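PDB 4QEO: histone-lysine N-methyltransferase, H3 lysine-9 specific SUVH4 from Arabidopsis thaliana, which transfers methyl groups to histone H3, setting a tag for transcriptional repression, and binds methylated DNA through its SRA domain. Local coordinates for residues K55-L60 and N162-V167; G79-W84 and A107-M112; M91-E96 and K103-V108; T129-H134 and R150-L155. All blocks are in the same frame, centred on the assembly; numbering follows the deposited sequence.

All four contacts lie within the SRA domain, around its curved mixed sheet. Contact 1 is partly buried and places a buried arginine against a loop. Contacts 2, 3 and 4 are mostly buried, although contact 3 has exposed residues at its loop end. Contacts 2 and 3 share strand 106-112, and contact 1 uses its parallel neighbour, strand 165-172. Contact 4 joins a loop to helix 151-161, which packs on strand 106-112. The chemistry changes with position. A guanidinium binds two carbonyls in contact 1, and a histidine-serine bond anchors contact 2. Contact 3 is mainly apolar with strand pairing, and amides hold contact 4. Contacts 2-4 touch DNA directly, contact 1 through a weak, long lysine-phosphate pair.

Contact 1 of 4, residues K55-L60 and N162-V167; sequences KIIGDL and NVPVRV
Arg166 points its guanidinium into the bend of the loop 55-60. Its NH1 grips two carbonyls at once. The bond from Arg166 NH1 to Ile56 O is 2.8 Å long and nearly straight (174°). Ile56 O lies in the guanidinium plane, while the nitrogen stands above the plane of the Ile56 carbonyl. The second bond, from Arg166 NH1 to Gly58 O, is also 2.8 Å. Here the nitrogen is in the carbonyl plane, and the oxygen is tilted slightly from the guanidinium. Two bonds to carbonyls on either side of Ile57 probably help hold the curve of the loop.

Leu60 covers one face of the same group. Its CD1 sits over the centre of the guanidinium, with Leu60 CD1 3.5 Å from Arg166 CZ, and the two side chains cross at about a right angle. A bend in the arginine chain at chi3 (-67°) turns the guanidinium to meet these partners.

Arg166 lies on strand 165-172 of the curved SRA sheet. The contact therefore ties the loop leading to strand 68-69 onto that sheet. Phe80 adds a cation-pi interaction, and its carbonyl accepts from Arg166 NH2.

Farther along, Ile57 meets the start of the other segment. Ile57 CG2 is 3.7 Å from Val163 CG1, with the side chains at about a right angle. Ile57 CG2 also approaches Pro164 CD, at 4.2 Å. Two waters fill in the polar links. One accepts from Ile56 N and Arg166 NH2. The second water accepts from Gly58 N and donates to Pro164 O.

Contact 2 of 4, residues G79-W84 and A107-M112; sequences GFHNHW and AVSIVM. With nucleotides of chain B; nucleotides of chain C.
The His81 ring has Val111 over one face and Ser109 at its edge. Val111 CG2 stands 3.8 Å from the centroid of the His81 ring, 13° off the normal, a CH-pi contact. At the edge, His81 ND1 and Ser109 OG share a hydrogen bond of 2.8 Å that is almost straight (178°). The His81 CG is anti to the backbone N (chi1 -166°), which swings the ring toward the strand. NE2 bonds to Asn86 O, so both ring nitrogens are tied and the ring is held against turning. Phe80 comes near the same serine, with Phe80 CE1 4.0 Å from Ser109 OG.

Trp84 turns to the DNA instead. Its ring edge meets purine N3 atoms, which belong to the minor-groove side. Trp84 CZ3 is 3.3 Å from N3 of DA8 of chain B, and Trp84 CH2 is 3.5 Å from N3 of DG7 of chain C. NE1 makes a weak bond to O4' of DA8 of chain C. Without the indole, as with an alanine, the purine edges are likely to lose their packing partner and O4' of DA8 of chain C its weak N-H.

Val111 CG1 also approaches a phosphate oxygen of DA8 of chain B. In the SRA sheet, Val108 and Ser109 both face Asp89 and form a classic beta bulge. Strand 106-112 pairs antiparallel with strand 88-91 and parallel with strand 165-172, while helix 72-78 places Arg72 and Met75 against His81.

Contact 3 of 4, residues M91-E96 and K103-V108; sequences MSMEYE and KLPLAV. With nucleotides of chain C.
Leu104 sets its CG anti to its own carbonyl carbon (chi1 -84°), which carries CD1 to Met91 across the contact. Met93 is bent at chi2 and chi3 (-55° and -63°), which folds its sulfur back over Leu104. The two segments form the loop end of a beta hairpin, made by strands 88-91 and 106-112 of the SRA sheet. Met91 and Leu106 are an antiparallel hydrogen-bonded pair. Met91 N donates to Leu106 O at 2.8 Å, and Leu106 N returns a bond to Met91 O at 3.1 Å. Beyond this pair the chain turns at the cis peptide before Pro105.

Apolar packing fills the end of the hairpin. Leu104 CD1 lies 3.6 Å from Met91 CB and also touches Tyr95 CB, while CG packs on Glu96 CA. Met93 and Leu104 slide past each other in opposite directions, with Met93 SD 3.8 Å from Leu104 CB. The sulfur also rests against Pro105 CD. Cutting Leu104 back to an alanine would probably open a gap beside Met91 CB and Tyr95 CB, where CD1 now sits, and beside Glu96 CA.

Ser92 OG accepts from Glu94 N, an ST turn that starts the short 3-10 segment. Ser92 CB is 3.4 Å from OP2 of DC12 of chain C, so this turn lies beside the DNA backbone. On the far strand, Val108 CG1 approaches Met91 CG at about a right angle between the side chains. The Tyr95 hydroxyl bonds to Lys55 N, and Met91 CG sits over the centre of the Tyr95 ring, 3.9 Å above its plane.

Contact 4 of 4, residues T129-H134 and R150-L155; sequences TGQGGH and RGNLAL. With nucleotides of chain B.
Gln131 reaches from the loop 129-134 to the start of helix 151-161 and binds a DNA phosphate at its tip. Its CG lies between the backbone N and the carbonyl carbon (chi1 64°), and the chain is extended beyond. CB is near OP1 of DT6 of chain B. Gln131 CG packs 3.6 Å from Asn152 OD1. Gln131 CD lies 3.7 Å from both Gly151 N and OP1 of DT6 of chain B. Gln131 OE1 accepts a weak bond of 3.0 Å from Gly151 N, in the first turn of the helix. Gln131 NE2 donates to OP1 of DT6 of chain B at 2.8 Å, and this bond is nearly straight (170°). The same NE2 rests against Arg150 CD.

Asn152 answers from the helix with its own amide, turned 88° from that of Gln131. Asn152 OD1 accepts from Gln131 N at 2.8 Å, the donor lying on a lone pair. Asn152 ND2 donates to Gln131 O at 3.0 Å, and also has Leu147 O as partner. This side-chain amide thus holds both the NH and the C=O of one residue. Gly130 CA lies 3.0 Å from Asn152 OD1, and a side chain there would clash with that oxygen.

The loop lines the pocket of the methylated base, which SRA domains flip out of the DNA duplex. N4 of 5CM7 of chain B donates to Thr129 O at 2.8 Å, and the methyl group C5A is near Gly130 O. The amide bonds probably position these carbonyls, with Asn152 as a second-shell residue, while Gln131 binds the neighbouring phosphate directly.

Contact 1 of 4, residues K55-L60 and N162-V167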
# COMPACT_ATOMS: atom_id res chain seq x y z
N LYS A 55 -13.66 -5.92 20.39
CA LYS A 55 -12.82 -4.84 20.88
C LYS A 55 -11.66 -5.32 21.74
O LYS A 55 -11.74 -6.37 22.38
CB LYS A 55 -13.67 -3.78 21.57
CG LYS A 55 -14.55 -3.11 20.54
CD LYS A 55 -15.21 -1.89 21.05
CE LYS A 55 -15.74 -1.09 19.89
NZ LYS A 55 -16.76 -1.85 19.17
N ILE A 56 -10.57 -4.57 21.68
CA ILE A 56 -9.32 -4.93 22.34
C ILE A 56 -8.76 -3.69 23.03
O ILE A 56 -8.69 -2.61 22.42
CB ILE A 56 -8.29 -5.49 21.32
CG1 ILE A 56 -8.80 -6.80 20.70
CG2 ILE A 56 -6.93 -5.69 21.97
CD1 ILE A 56 -7.97 -7.28 19.51
N ILE A 57 -8.40 -3.83 24.30
CA ILE A 57 -7.66 -2.79 25.01
C ILE A 57 -6.18 -2.94 24.75
O ILE A 57 -5.64 -4.03 24.89
CB ILE A 57 -7.86 -2.93 26.53
CG1 ILE A 57 -9.29 -2.54 26.90
CG2 ILE A 57 -6.85 -2.07 27.29
CD1 ILE A 57 -9.70 -2.99 28.31
N GLY A 58 -5.51 -1.87 24.36
CA GLY A 58 -4.07 -1.94 24.15
C GLY A 58 -3.70 -2.11 22.69
O GLY A 58 -4.45 -1.72 21.80
N ASP A 59 -2.54 -2.71 22.42
CA ASP A 59 -2.07 -2.83 21.04
C ASP A 59 -2.73 -4.01 20.35
O ASP A 59 -3.04 -5.00 21.01
CB ASP A 59 -0.55 -3.00 21.00
CG ASP A 59 0.18 -1.67 21.06
OD1 ASP A 59 -0.16 -0.78 20.26
OD2 ASP A 59 1.07 -1.51 21.92
N LEU A 60 -2.95 -3.90 19.04
CA LEU A 60 -3.40 -5.04 18.24
C LEU A 60 -2.18 -5.68 17.58
O LEU A 60 -1.34 -4.98 17.01
CB LEU A 60 -4.43 -4.62 17.17
CG LEU A 60 -5.93 -4.49 17.54
CD1 LEU A 60 -6.16 -3.60 18.75
CD2 LEU A 60 -6.78 -3.98 16.36
N ASN A 162 -7.09 3.41 34.87
CA ASN A 162 -5.79 3.41 34.23
C ASN A 162 -5.72 2.57 32.95
O ASN A 162 -4.70 1.96 32.65
CB ASN A 162 -4.71 3.01 35.24
CG ASN A 162 -4.43 4.08 36.23
OD1 ASN A 162 -4.82 5.23 36.01
ND2 ASN A 162 -3.77 3.74 37.34
N VAL A 163 -6.82 2.53 32.20
CA VAL A 163 -6.89 1.78 30.94
C VAL A 163 -6.45 2.67 29.79
O VAL A 163 -7.02 3.74 29.58
CB VAL A 163 -8.33 1.29 30.67
CG1 VAL A 163 -8.47 0.66 29.26
CG2 VAL A 163 -8.74 0.31 31.75
N PRO A 164 -5.42 2.24 29.04
CA PRO A 164 -4.90 3.09 27.97
C PRO A 164 -5.78 3.06 26.74
O PRO A 164 -6.54 2.12 26.50
CB PRO A 164 -3.56 2.44 27.63
CG PRO A 164 -3.73 1.03 27.99
CD PRO A 164 -4.66 0.99 29.17
N VAL A 165 -5.65 4.12 25.95
CA VAL A 165 -6.44 4.30 24.75
C VAL A 165 -5.46 4.42 23.58
O VAL A 165 -4.42 5.08 23.71
CB VAL A 165 -7.32 5.59 24.89
CG1 VAL A 165 -7.96 5.97 23.63
CG2 VAL A 165 -8.42 5.37 25.95
N ARG A 166 -5.77 3.76 22.45
CA ARG A 166 -5.03 3.98 21.22
C ARG A 166 -5.39 5.34 20.67
O ARG A 166 -6.55 5.73 20.68
CB ARG A 166 -5.36 2.90 20.16
CG ARG A 166 -4.95 1.48 20.57
CD ARG A 166 -5.11 0.49 19.38
NE ARG A 166 -6.52 0.29 19.02
CZ ARG A 166 -7.39 -0.43 19.73
NH1 ARG A 166 -7.00 -1.01 20.86
NH2 ARG A 166 -8.64 -0.58 19.30
N VAL A 167 -4.39 6.06 20.18
CA VAL A 167 -4.60 7.40 19.65
C VAL A 167 -4.08 7.43 18.21
O VAL A 167 -2.95 7.03 17.93
CB VAL A 167 -3.90 8.48 20.51
CG1 VAL A 167 -3.98 9.83 19.82
CG2 VAL A 167 -4.53 8.54 21.91
O HOH W 1 -10.55 -2.73 19.62
O HOH W 2 -6.85 0.58 24.23

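Contact 2 of 4, residues G79-W84 and A107-M112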
# COMPACT_ATOMS: atom_id res chain seq x y z
N GLY A 79 -10.65 -3.84 12.22
CA GLY A 79 -11.21 -3.93 13.55
C GLY A 79 -10.48 -3.05 14.56
O GLY A 79 -10.72 -3.17 15.76
N PHE A 80 -9.61 -2.18 14.05
CA PHE A 80 -8.81 -1.24 14.86
C PHE A 80 -9.66 -0.10 15.44
O PHE A 80 -9.48 0.32 16.59
CB PHE A 80 -7.68 -0.67 13.96
CG PHE A 80 -6.79 0.35 14.63
CD1 PHE A 80 -7.12 1.70 14.61
CD2 PHE A 80 -5.61 -0.04 15.26
CE1 PHE A 80 -6.29 2.65 15.22
CE2 PHE A 80 -4.77 0.90 15.87
CZ PHE A 80 -5.11 2.24 15.86
N HIS A 81 -10.56 0.42 14.61
CA HIS A 81 -11.52 1.45 15.04
C HIS A 81 -12.81 1.20 14.26
O HIS A 81 -12.83 1.30 13.03
CB HIS A 81 -10.95 2.85 14.78
CG HIS A 81 -11.69 3.96 15.48
ND1 HIS A 81 -11.25 4.51 16.67
CD2 HIS A 81 -12.82 4.63 15.15
CE1 HIS A 81 -12.08 5.46 17.04
NE2 HIS A 81 -13.04 5.56 16.14
N ASN A 82 -13.88 0.88 14.97
CA ASN A 82 -15.05 0.25 14.37
C ASN A 82 -16.19 1.15 13.91
O ASN A 82 -17.23 0.66 13.47
CB ASN A 82 -15.58 -0.85 15.29
CG ASN A 82 -14.59 -2.00 15.42
OD1 ASN A 82 -14.53 -2.89 14.56
ND2 ASN A 82 -13.78 -1.96 16.48
N HIS A 83 -15.99 2.45 13.99
CA HIS A 83 -16.94 3.41 13.42
C HIS A 83 -16.20 4.15 12.34
O HIS A 83 -15.01 4.43 12.49
CB HIS A 83 -17.39 4.42 14.47
CG HIS A 83 -18.11 3.82 15.62
ND1 HIS A 83 -17.70 4.00 16.93
CD2 HIS A 83 -19.22 3.05 15.68
CE1 HIS A 83 -18.53 3.37 17.74
NE2 HIS A 83 -19.46 2.78 17.00
N TRP A 84 -16.88 4.45 11.23
CA TRP A 84 -16.22 5.16 10.13
C TRP A 84 -16.22 6.65 10.38
O TRP A 84 -15.45 7.39 9.78
CB TRP A 84 -16.83 4.81 8.76
CG TRP A 84 -18.32 5.11 8.61
CD1 TRP A 84 -19.35 4.26 8.87
CD2 TRP A 84 -18.92 6.34 8.16
NE1 TRP A 84 -20.56 4.89 8.64
CE2 TRP A 84 -20.32 6.16 8.19
CE3 TRP A 84 -18.40 7.58 7.75
CZ2 TRP A 84 -21.21 7.16 7.80
CZ3 TRP A 84 -19.29 8.58 7.38
CH2 TRP A 84 -20.68 8.37 7.41
N ALA A 107 -13.34 3.19 26.84
CA ALA A 107 -12.82 3.55 25.52
C ALA A 107 -11.58 2.72 25.19
O ALA A 107 -10.82 2.34 26.11
CB ALA A 107 -12.50 5.05 25.49
N VAL A 108 -11.37 2.43 23.91
CA VAL A 108 -10.17 1.70 23.48
C VAL A 108 -9.37 2.42 22.40
O VAL A 108 -8.19 2.17 22.25
CB VAL A 108 -10.47 0.25 23.01
CG1 VAL A 108 -11.11 -0.54 24.16
CG2 VAL A 108 -11.33 0.23 21.74
N SER A 109 -10.02 3.33 21.66
CA SER A 109 -9.39 3.97 20.50
C SER A 109 -10.05 5.31 20.20
O SER A 109 -11.29 5.41 20.15
CB SER A 109 -9.47 3.03 19.27
OG SER A 109 -8.95 3.66 18.10
N ILE A 110 -9.23 6.35 20.02
CA ILE A 110 -9.76 7.64 19.59
C ILE A 110 -9.07 8.13 18.34
O ILE A 110 -7.94 7.75 18.06
CB ILE A 110 -9.67 8.74 20.69
CG1 ILE A 110 -8.19 9.05 21.00
CG2 ILE A 110 -10.40 8.27 21.95
CD1 ILE A 110 -7.99 10.26 21.88
N VAL A 111 -9.74 9.00 17.59
CA VAL A 111 -9.13 9.58 16.41
C VAL A 111 -9.13 11.10 16.54
O VAL A 111 -10.17 11.71 16.80
CB VAL A 111 -9.93 9.19 15.14
CG1 VAL A 111 -9.33 9.85 13.91
CG2 VAL A 111 -9.98 7.66 14.98
N MET A 112 -7.96 11.71 16.34
CA MET A 112 -7.86 13.16 16.36
C MET A 112 -7.69 13.66 14.93
O MET A 112 -6.67 13.39 14.28
CB MET A 112 -6.65 13.62 17.19
CG MET A 112 -6.44 12.94 18.52
SD MET A 112 -4.80 13.29 19.26
CE MET A 112 -4.69 15.06 18.99
P DA B 8 -12.79 12.37 10.97
OP1 DA B 8 -11.80 11.61 11.66
OP2 DA B 8 -12.39 13.21 9.90
O5' DA B 8 -13.73 11.24 10.40
C5' DA B 8 -14.69 11.54 9.40
C4' DA B 8 -14.61 10.53 8.29
O4' DA B 8 -15.88 10.50 7.62
C3' DA B 8 -13.61 10.88 7.21
O3' DA B 8 -13.17 9.69 6.57
C2' DA B 8 -14.39 11.84 6.34
C1' DA B 8 -15.84 11.40 6.53
N9 DA B 8 -16.82 12.45 6.80
C8 DA B 8 -16.66 13.61 7.50
N7 DA B 8 -17.76 14.31 7.61
C5 DA B 8 -18.70 13.56 6.93
C6 DA B 8 -20.07 13.76 6.68
N6 DA B 8 -20.75 14.82 7.11
N1 DA B 8 -20.72 12.81 5.99
C2 DA B 8 -20.04 11.75 5.56
N3 DA B 8 -18.76 11.44 5.74
C4 DA B 8 -18.14 12.40 6.44
P DG C 7 -26.09 7.81 0.33
OP1 DG C 7 -25.48 7.45 -0.92
OP2 DG C 7 -27.33 7.20 0.73
O5' DG C 7 -25.14 7.36 1.52
C5' DG C 7 -23.72 7.41 1.43
C4' DG C 7 -23.12 6.98 2.75
O4' DG C 7 -23.25 8.07 3.67
C3' DG C 7 -23.83 5.81 3.41
O3' DG C 7 -23.20 4.60 3.01
C2' DG C 7 -23.65 6.09 4.88
C1' DG C 7 -23.53 7.61 4.97
N9 DG C 7 -24.72 8.30 5.43
C8 DG C 7 -26.02 7.98 5.13
N7 DG C 7 -26.89 8.77 5.69
C5 DG C 7 -26.11 9.68 6.39
C6 DG C 7 -26.49 10.78 7.20
O6 DG C 7 -27.63 11.19 7.45
N1 DG C 7 -25.39 11.43 7.73
C2 DG C 7 -24.09 11.06 7.53
N2 DG C 7 -23.16 11.81 8.13
N3 DG C 7 -23.72 10.04 6.78
C4 DG C 7 -24.77 9.39 6.25
P DA C 8 -23.85 3.23 3.18
OP1 DA C 8 -23.17 2.23 2.41
OP2 DA C 8 -25.24 3.50 2.94
O5' DA C 8 -23.71 2.82 4.69
C5' DA C 8 -22.47 2.39 5.25
C4' DA C 8 -22.65 1.97 6.68
O4' DA C 8 -23.08 3.09 7.47
C3' DA C 8 -23.69 0.89 6.90
O3' DA C 8 -23.30 0.12 8.01
C2' DA C 8 -24.93 1.70 7.20
C1' DA C 8 -24.35 2.81 8.04
N9 DA C 8 -25.09 4.06 8.09
C8 DA C 8 -26.16 4.47 7.33
N7 DA C 8 -26.59 5.67 7.64
C5 DA C 8 -25.78 6.06 8.69
C6 DA C 8 -25.73 7.23 9.46
N6 DA C 8 -26.55 8.26 9.29
N1 DA C 8 -24.78 7.31 10.41
C2 DA C 8 -23.96 6.28 10.58
N3 DA C 8 -23.91 5.13 9.93
C4 DA C 8 -24.84 5.09 8.97

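Contact 3 of 4, residues M91-E96 and K103-V108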
# COMPACT_ATOMS: atom_id res chain seq x y z
N MET A 91 -15.88 -0.08 24.29
CA MET A 91 -16.60 -1.28 24.67
C MET A 91 -17.87 -0.84 25.34
O MET A 91 -17.81 -0.10 26.34
CB MET A 91 -15.78 -2.11 25.67
CG MET A 91 -14.53 -2.76 25.08
SD MET A 91 -13.60 -3.54 26.42
CE MET A 91 -12.46 -4.48 25.43
N SER A 92 -18.99 -1.28 24.80
CA SER A 92 -20.31 -1.00 25.36
C SER A 92 -20.59 -1.94 26.52
O SER A 92 -19.75 -2.79 26.85
CB SER A 92 -21.38 -1.21 24.29
OG SER A 92 -21.49 -2.60 24.00
N MET A 93 -21.78 -1.83 27.11
CA MET A 93 -22.16 -2.70 28.24
C MET A 93 -22.19 -4.19 27.87
O MET A 93 -22.24 -5.03 28.76
CB MET A 93 -23.53 -2.29 28.82
CG MET A 93 -23.66 -0.84 29.21
SD MET A 93 -22.38 -0.30 30.36
CE MET A 93 -22.71 -1.33 31.80
N GLU A 94 -22.17 -4.51 26.59
CA GLU A 94 -22.14 -5.92 26.17
C GLU A 94 -20.87 -6.62 26.69
O GLU A 94 -20.84 -7.84 26.86
CB GLU A 94 -22.22 -6.02 24.65
CG GLU A 94 -22.33 -7.45 24.13
CD GLU A 94 -21.49 -7.67 22.89
OE1 GLU A 94 -21.80 -7.08 21.84
OE2 GLU A 94 -20.51 -8.45 22.98
N TYR A 95 -19.84 -5.83 26.96
CA TYR A 95 -18.55 -6.36 27.39
C TYR A 95 -18.46 -6.46 28.90
O TYR A 95 -17.42 -6.84 29.45
CB TYR A 95 -17.44 -5.46 26.87
CG TYR A 95 -17.18 -5.61 25.40
CD1 TYR A 95 -17.93 -4.93 24.45
CD2 TYR A 95 -16.16 -6.45 24.95
CE1 TYR A 95 -17.67 -5.08 23.09
CE2 TYR A 95 -15.90 -6.60 23.63
CZ TYR A 95 -16.64 -5.91 22.69
OH TYR A 95 -16.36 -6.09 21.36
N GLU A 96 -19.55 -6.13 29.56
CA GLU A 96 -19.55 -5.98 31.01
C GLU A 96 -19.11 -7.24 31.75
O GLU A 96 -18.29 -7.17 32.68
CB GLU A 96 -20.92 -5.48 31.44
CG GLU A 96 -21.56 -6.17 32.60
CD GLU A 96 -22.92 -5.56 32.89
OE1 GLU A 96 -23.82 -5.70 32.03
OE2 GLU A 96 -23.07 -4.91 33.95
N LYS A 103 -15.52 -0.99 35.30
CA LYS A 103 -16.83 -0.42 35.03
C LYS A 103 -16.91 -0.08 33.55
O LYS A 103 -16.03 0.59 33.02
CB LYS A 103 -17.04 0.85 35.87
CG LYS A 103 -18.39 1.52 35.66
CD LYS A 103 -19.26 1.44 36.90
CE LYS A 103 -20.47 2.37 36.83
NZ LYS A 103 -20.52 3.34 37.97
N LEU A 104 -17.94 -0.56 32.86
CA LEU A 104 -18.14 -0.26 31.45
C LEU A 104 -19.08 0.94 31.31
O LEU A 104 -19.83 1.23 32.23
CB LEU A 104 -18.74 -1.48 30.72
CG LEU A 104 -17.79 -2.58 30.24
CD1 LEU A 104 -16.99 -2.12 29.03
CD2 LEU A 104 -16.85 -3.04 31.36
N PRO A 105 -19.05 1.64 30.17
CA PRO A 105 -18.25 1.45 28.95
C PRO A 105 -16.80 1.85 29.15
O PRO A 105 -16.50 2.62 30.07
CB PRO A 105 -18.91 2.41 27.96
CG PRO A 105 -19.50 3.50 28.84
CD PRO A 105 -19.98 2.78 30.05
N LEU A 106 -15.92 1.34 28.29
CA LEU A 106 -14.51 1.70 28.36
C LEU A 106 -14.01 2.06 26.99
O LEU A 106 -14.20 1.29 26.06
CB LEU A 106 -13.66 0.51 28.82
CG LEU A 106 -13.40 0.22 30.28
CD1 LEU A 106 -12.58 -1.05 30.35
CD2 LEU A 106 -12.69 1.40 30.97
N ALA A 107 -13.34 3.19 26.84
CA ALA A 107 -12.82 3.55 25.52
C ALA A 107 -11.58 2.72 25.19
O ALA A 107 -10.82 2.34 26.11
CB ALA A 107 -12.50 5.05 25.49
N VAL A 108 -11.37 2.43 23.91
CA VAL A 108 -10.17 1.70 23.48
C VAL A 108 -9.37 2.42 22.40
O VAL A 108 -8.19 2.17 22.25
CB VAL A 108 -10.47 0.25 23.01
CG1 VAL A 108 -11.11 -0.54 24.16
CG2 VAL A 108 -11.33 0.23 21.74
P DC C 12 -24.18 1.71 25.31
OP1 DC C 12 -23.19 2.55 25.90
OP2 DC C 12 -24.15 0.28 25.51
O5' DC C 12 -25.61 2.22 25.74
C5' DC C 12 -26.08 3.45 25.22
C4' DC C 12 -27.57 3.33 25.03
O4' DC C 12 -27.85 2.52 23.87
C3' DC C 12 -28.29 2.65 26.20
O3' DC C 12 -29.39 3.47 26.57
C2' DC C 12 -28.82 1.36 25.59
C1' DC C 12 -29.02 1.81 24.17
N1 DC C 12 -29.19 0.74 23.18
C2 DC C 12 -30.05 0.95 22.11
O2 DC C 12 -30.59 2.06 21.99
N3 DC C 12 -30.27 -0.04 21.23
C4 DC C 12 -29.67 -1.22 21.40
N4 DC C 12 -29.91 -2.17 20.50
C5 DC C 12 -28.80 -1.47 22.49
C6 DC C 12 -28.60 -0.48 23.36

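Contact 4 of 4, residues T129-H134 and R150-L155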
# COMPACT_ATOMS: atom_id res chain seq x y z
N THR A 129 -11.26 16.76 23.05
CA THR A 129 -12.63 17.07 23.40
C THR A 129 -13.48 15.82 23.34
O THR A 129 -13.31 14.99 22.45
CB THR A 129 -13.21 18.12 22.45
OG1 THR A 129 -12.24 19.15 22.25
CG2 THR A 129 -14.51 18.73 23.03
N GLY A 130 -14.43 15.70 24.28
CA GLY A 130 -15.41 14.63 24.19
C GLY A 130 -16.28 14.75 22.93
O GLY A 130 -16.22 15.74 22.21
N GLN A 131 -17.09 13.73 22.68
CA GLN A 131 -18.02 13.75 21.55
C GLN A 131 -19.31 14.50 21.96
O GLN A 131 -19.65 14.62 23.15
CB GLN A 131 -18.37 12.32 21.13
CG GLN A 131 -19.12 11.52 22.21
CD GLN A 131 -19.58 10.13 21.76
OE1 GLN A 131 -18.88 9.14 21.99
NE2 GLN A 131 -20.75 10.05 21.13
N GLY A 132 -20.00 15.03 20.97
CA GLY A 132 -21.35 15.51 21.19
C GLY A 132 -21.49 16.99 20.93
O GLY A 132 -20.52 17.74 21.05
N GLY A 133 -22.69 17.39 20.51
CA GLY A 133 -23.04 18.79 20.38
C GLY A 133 -22.20 19.50 19.35
O GLY A 133 -22.00 20.72 19.40
N HIS A 134 -21.69 18.71 18.42
CA HIS A 134 -20.74 19.17 17.41
C HIS A 134 -21.40 19.18 16.03
O HIS A 134 -22.02 18.21 15.63
CB HIS A 134 -19.55 18.22 17.39
CG HIS A 134 -18.56 18.50 16.29
ND1 HIS A 134 -18.51 17.77 15.12
CD2 HIS A 134 -17.57 19.42 16.20
CE1 HIS A 134 -17.53 18.22 14.36
NE2 HIS A 134 -16.95 19.23 14.99
N ARG A 150 -21.78 7.89 26.76
CA ARG A 150 -21.21 7.29 25.60
C ARG A 150 -19.69 7.36 25.70
O ARG A 150 -19.14 6.99 26.68
CB ARG A 150 -21.71 8.00 24.36
CG ARG A 150 -23.19 7.82 24.11
CD ARG A 150 -23.57 8.60 22.89
NE ARG A 150 -24.94 9.00 22.92
CZ ARG A 150 -25.92 8.25 22.46
NH1 ARG A 150 -25.65 7.08 21.94
NH2 ARG A 150 -27.16 8.69 22.53
N GLY A 151 -19.05 7.87 24.67
CA GLY A 151 -17.61 7.95 24.61
C GLY A 151 -16.99 8.77 25.72
O GLY A 151 -15.92 8.50 26.13
N ASN A 152 -17.68 9.81 26.13
CA ASN A 152 -17.27 10.62 27.23
C ASN A 152 -17.26 9.86 28.56
O ASN A 152 -16.31 9.92 29.26
CB ASN A 152 -18.14 11.87 27.30
CG ASN A 152 -18.13 12.67 26.01
OD1 ASN A 152 -17.29 12.52 25.18
ND2 ASN A 152 -19.08 13.54 25.88
N LEU A 153 -18.29 9.08 28.83
CA LEU A 153 -18.34 8.19 29.98
C LEU A 153 -17.23 7.11 29.86
O LEU A 153 -16.56 6.78 30.85
CB LEU A 153 -19.74 7.56 30.10
CG LEU A 153 -19.93 6.56 31.24
CD1 LEU A 153 -19.67 7.22 32.62
CD2 LEU A 153 -21.33 5.93 31.16
N ALA A 154 -17.03 6.61 28.65
CA ALA A 154 -16.04 5.56 28.39
C ALA A 154 -14.61 6.04 28.69
O ALA A 154 -13.82 5.32 29.35
CB ALA A 154 -16.16 5.07 26.91
N LEU A 155 -14.29 7.24 28.22
CA LEU A 155 -12.99 7.87 28.53
C LEU A 155 -12.86 8.16 30.02
O LEU A 155 -11.77 8.02 30.60
CB LEU A 155 -12.81 9.15 27.72
CG LEU A 155 -12.54 8.94 26.22
CD1 LEU A 155 -12.62 10.27 25.47
CD2 LEU A 155 -11.16 8.31 26.04
P DT B 6 -22.95 12.53 19.12
OP1 DT B 6 -22.23 12.32 20.33
OP2 DT B 6 -23.47 13.81 18.85
O5' DT B 6 -22.11 12.11 17.86
C5' DT B 6 -21.29 10.96 17.90
C4' DT B 6 -20.83 10.63 16.50
O4' DT B 6 -21.96 10.21 15.72
C3' DT B 6 -20.21 11.80 15.74
O3' DT B 6 -18.82 11.61 15.52
C2' DT B 6 -21.00 11.87 14.45
C1' DT B 6 -21.68 10.52 14.39
N1 DT B 6 -22.93 10.51 13.62
C2 DT B 6 -23.24 9.39 12.90
O2 DT B 6 -22.56 8.38 12.91
N3 DT B 6 -24.40 9.47 12.18
C4 DT B 6 -25.25 10.55 12.09
O4 DT B 6 -26.25 10.49 11.39
C5 DT B 6 -24.86 11.70 12.87
C7 DT B 6 -25.72 12.92 12.84
C6 DT B 6 -23.74 11.62 13.59
N1 5CM B 7 -13.08 14.20 16.07
C2 5CM B 7 -12.04 15.07 16.41
N3 5CM B 7 -11.81 15.45 17.67
C4 5CM B 7 -12.56 15.02 18.64
C5 5CM B 7 -13.65 14.11 18.31
C5A 5CM B 7 -14.52 13.61 19.40
C6 5CM B 7 -13.87 13.75 17.01
O2 5CM B 7 -11.29 15.50 15.57
N4 5CM B 7 -12.36 15.37 19.88
C1' 5CM B 7 -13.32 13.89 14.68
C2' 5CM B 7 -13.58 12.47 14.21
C3' 5CM B 7 -14.42 12.73 12.98
C4' 5CM B 7 -15.32 13.85 13.45
O4' 5CM B 7 -14.52 14.58 14.35
O3' 5CM B 7 -13.64 13.23 11.91
C5' 5CM B 7 -16.67 13.44 14.04
O5' 5CM B 7 -16.63 12.52 15.11
P 5CM B 7 -17.72 12.45 16.22
OP1 5CM B 7 -17.20 11.65 17.27
OP2 5CM B 7 -18.23 13.75 16.47